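KLLA0F12672p (Kluyveromyces lactis, PDB 4M3O) probably acts as a phosphatase of the RNA polymerase II C-terminal domain, this chain being its zinc-binding N-terminal domain. Local coordinates at residues A62-V65 and Q66-L70. Numbering follows the deposited sequence.
Sequences ADLV and QERNL
L64 and R68 lie side by side on the buried flank of helix 58-70, pointing the same way one turn apart, a worked example of i to i+4 pairing on an alpha-helix. The leucine is extended, with CG anti to its own amide nitrogen (chi1 -174°), and lays CD2 alongside the methylenes of R68, 3.7 Å from R68 CG; its approach to R68 CD is modelled too close to be trusted. The arginine then bends at chi3 (62°) and carries its guanidinium past the leucine, which meets it obliquely. V65 and N69 repeat the parallel arrangement one residue further along the helix, where N69 CB packs 3.6 Å from V65 O. Beneath both pairs runs the regular backbone bonding, with E67 N to D63 O at 2.9 Å nearly straight (178°) and R68 N to L64 O at 2.8 Å. Q66 is exposed, its CB 3.4 Å from D63 O. L38 of helix 24-40 touches L64, and Y111 touches V65. Beyond the leucine, R68 forms a salt bridge with D42 and bonds to the carbonyl oxygens of L38 and C74. Since C74 is a zinc ligand, one buried guanidinium ties this helix to both helix 24-40 and the metal-binding loop; its several oxygen partners would offset the cost of burying the charge and fix its rotation.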
ATOM      1  N   ALA A  62      -6.504   1.731   3.649  1.00 30.58           N
ATOM      2  CA  ALA A  62      -7.845   2.192   3.189  1.00 32.93           C
ATOM      3  C   ALA A  62      -7.773   3.492   2.404  1.00 33.96           C
ATOM      4  O   ALA A  62      -8.454   3.631   1.385  1.00 34.84           O
ATOM      5  CB  ALA A  62      -8.822   2.378   4.360  1.00 36.31           C
ATOM      6  N   ASP A  63      -6.942   4.438   2.841  1.00 34.03           N
ATOM      7  CA  ASP A  63      -6.793   5.663   2.096  1.00 35.89           C
ATOM      8  C   ASP A  63      -6.067   5.424   0.755  1.00 41.31           C
ATOM      9  O   ASP A  63      -6.439   6.034  -0.258  1.00 38.71           O
ATOM     10  CB  ASP A  63      -6.014   6.701   2.916  1.00 47.19           C
ATOM     11  CG  ASP A  63      -6.685   7.005   4.313  1.00 49.98           C
ATOM     12  OD1 ASP A  63      -7.890   6.747   4.517  1.00 55.75           O
ATOM     13  OD2 ASP A  63      -5.982   7.472   5.229  1.00 53.53           O
ATOM     14  N   LEU A  64      -5.041   4.546   0.758  1.00 37.00           N
ATOM     15  CA  LEU A  64      -4.407   4.104  -0.483  1.00 37.55           C
ATOM     16  C   LEU A  64      -5.467   3.659  -1.512  1.00 38.64           C
ATOM     17  O   LEU A  64      -5.438   4.042  -2.701  1.00 41.33           O
ATOM     18  CB  LEU A  64      -3.397   2.990  -0.186  1.00 42.40           C
ATOM     19  CG  LEU A  64      -2.494   2.458  -1.306  1.00 44.93           C
ATOM     20  CD1 LEU A  64      -1.443   1.463  -0.866  1.00 45.10           C
ATOM     21  CD2 LEU A  64      -3.284   1.770  -2.377  1.00 53.04           C
ATOM     22  N   VAL A  65      -6.390   2.823  -1.065  1.00 33.94           N
ATOM     23  CA  VAL A  65      -7.392   2.268  -1.924  1.00 34.59           C
ATOM     24  C   VAL A  65      -8.228   3.419  -2.489  1.00 38.54           C
ATOM     25  O   VAL A  65      -8.587   3.418  -3.645  1.00 34.74           O
ATOM     26  CB  VAL A  65      -8.283   1.265  -1.126  1.00 32.63           C
ATOM     27  CG1 VAL A  65      -9.579   0.930  -1.841  1.00 35.84           C
ATOM     28  CG2 VAL A  65      -7.525  -0.033  -0.817  1.00 31.01           C
ATOM     29  N   GLN A  66      -8.599   4.369  -1.647  1.00 42.86           N
ATOM     30  CA  GLN A  66      -9.439   5.496  -2.104  1.00 46.49           C
ATOM     31  C   GLN A  66      -8.703   6.320  -3.183  1.00 45.04           C
ATOM     32  O   GLN A  66      -9.204   6.576  -4.245  1.00 41.11           O
ATOM     33  CB  GLN A  66      -9.709   6.416  -0.917  1.00 54.82           C
ATOM     34  CG  GLN A  66     -11.168   6.623  -0.646  1.00 67.36           C
ATOM     35  CD  GLN A  66     -11.829   5.397  -0.061  1.00 75.14           C
ATOM     36  OE1 GLN A  66     -12.112   4.404  -0.755  1.00 77.36           O
ATOM     37  NE2 GLN A  66     -12.110   5.465   1.238  1.00 86.74           N
ATOM     38  N   GLU A  67      -7.500   6.736  -2.860  1.00 40.45           N
ATOM     39  CA  GLU A  67      -6.677   7.520  -3.790  1.00 47.64           C
ATOM     40  C   GLU A  67      -6.445   6.764  -5.093  1.00 46.49           C
ATOM     41  O   GLU A  67      -6.488   7.366  -6.178  1.00 45.26           O
ATOM     42  CB  GLU A  67      -5.354   7.859  -3.123  1.00 49.97           C
ATOM     43  CG  GLU A  67      -4.798   9.228  -3.309  1.00 62.94           C
ATOM     44  CD  GLU A  67      -5.754  10.282  -2.877  1.00 65.03           C
ATOM     45  OE1 GLU A  67      -6.137  11.056  -3.753  1.00 72.17           O
ATOM     46  OE2 GLU A  67      -6.120  10.302  -1.688  1.00 72.23           O
ATOM     47  N   ARG A  68      -6.283   5.438  -5.022  1.00 41.44           N
ATOM     48  CA  ARG A  68      -6.127   4.669  -6.269  1.00 37.21           C
ATOM     49  C   ARG A  68      -7.407   4.679  -7.115  1.00 36.78           C
ATOM     50  O   ARG A  68      -7.370   4.805  -8.376  1.00 36.31           O
ATOM     51  CB  ARG A  68      -5.661   3.232  -6.005  1.00 35.53           C
ATOM     52  CG  ARG A  68      -4.157   3.087  -5.727  1.00 36.53           C
ATOM     53  CD  ARG A  68      -3.802   1.678  -5.319  1.00 36.46           C
ATOM     54  NE  ARG A  68      -4.082   0.680  -6.339  1.00 38.88           N
ATOM     55  CZ  ARG A  68      -3.238   0.379  -7.319  1.00 39.78           C
ATOM     56  NH1 ARG A  68      -2.074   1.041  -7.413  1.00 39.37           N
ATOM     57  NH2 ARG A  68      -3.576  -0.564  -8.220  1.00 39.55           N
ATOM     58  N   ASN A  69      -8.541   4.543  -6.443  1.00 34.22           N
ATOM     59  CA  ASN A  69      -9.803   4.626  -7.150  1.00 36.99           C
ATOM     60  C   ASN A  69     -10.035   6.018  -7.880  1.00 37.28           C
ATOM     61  O   ASN A  69     -10.532   6.060  -8.986  1.00 37.47           O
ATOM     62  CB  ASN A  69     -10.950   4.343  -6.175  1.00 38.76           C
ATOM     63  CG  ASN A  69     -10.989   2.900  -5.696  1.00 40.38           C
ATOM     64  OD1 ASN A  69     -10.308   1.990  -6.230  1.00 41.26           O
ATOM     65  ND2 ASN A  69     -11.787   2.685  -4.682  1.00 35.76           N
ATOM     66  N   LEU A  70      -9.629   7.104  -7.249  1.00 37.38           N
ATOM     67  CA  LEU A  70      -9.728   8.464  -7.837  1.00 45.29           C
ATOM     68  C   LEU A  70      -8.915   8.629  -9.095  1.00 46.86           C
ATOM     69  O   LEU A  70      -9.180   9.537  -9.839  1.00 45.96           O
ATOM     70  CB  LEU A  70      -9.261   9.547  -6.865  1.00 45.16           C
ATOM     71  CG  LEU A  70     -10.087   9.671  -5.594  1.00 46.99           C
ATOM     72  CD1 LEU A  70      -9.376  10.611  -4.645  1.00 48.93           C
ATOM     73  CD2 LEU A  70     -11.439  10.250  -5.954  1.00 47.49           C
TER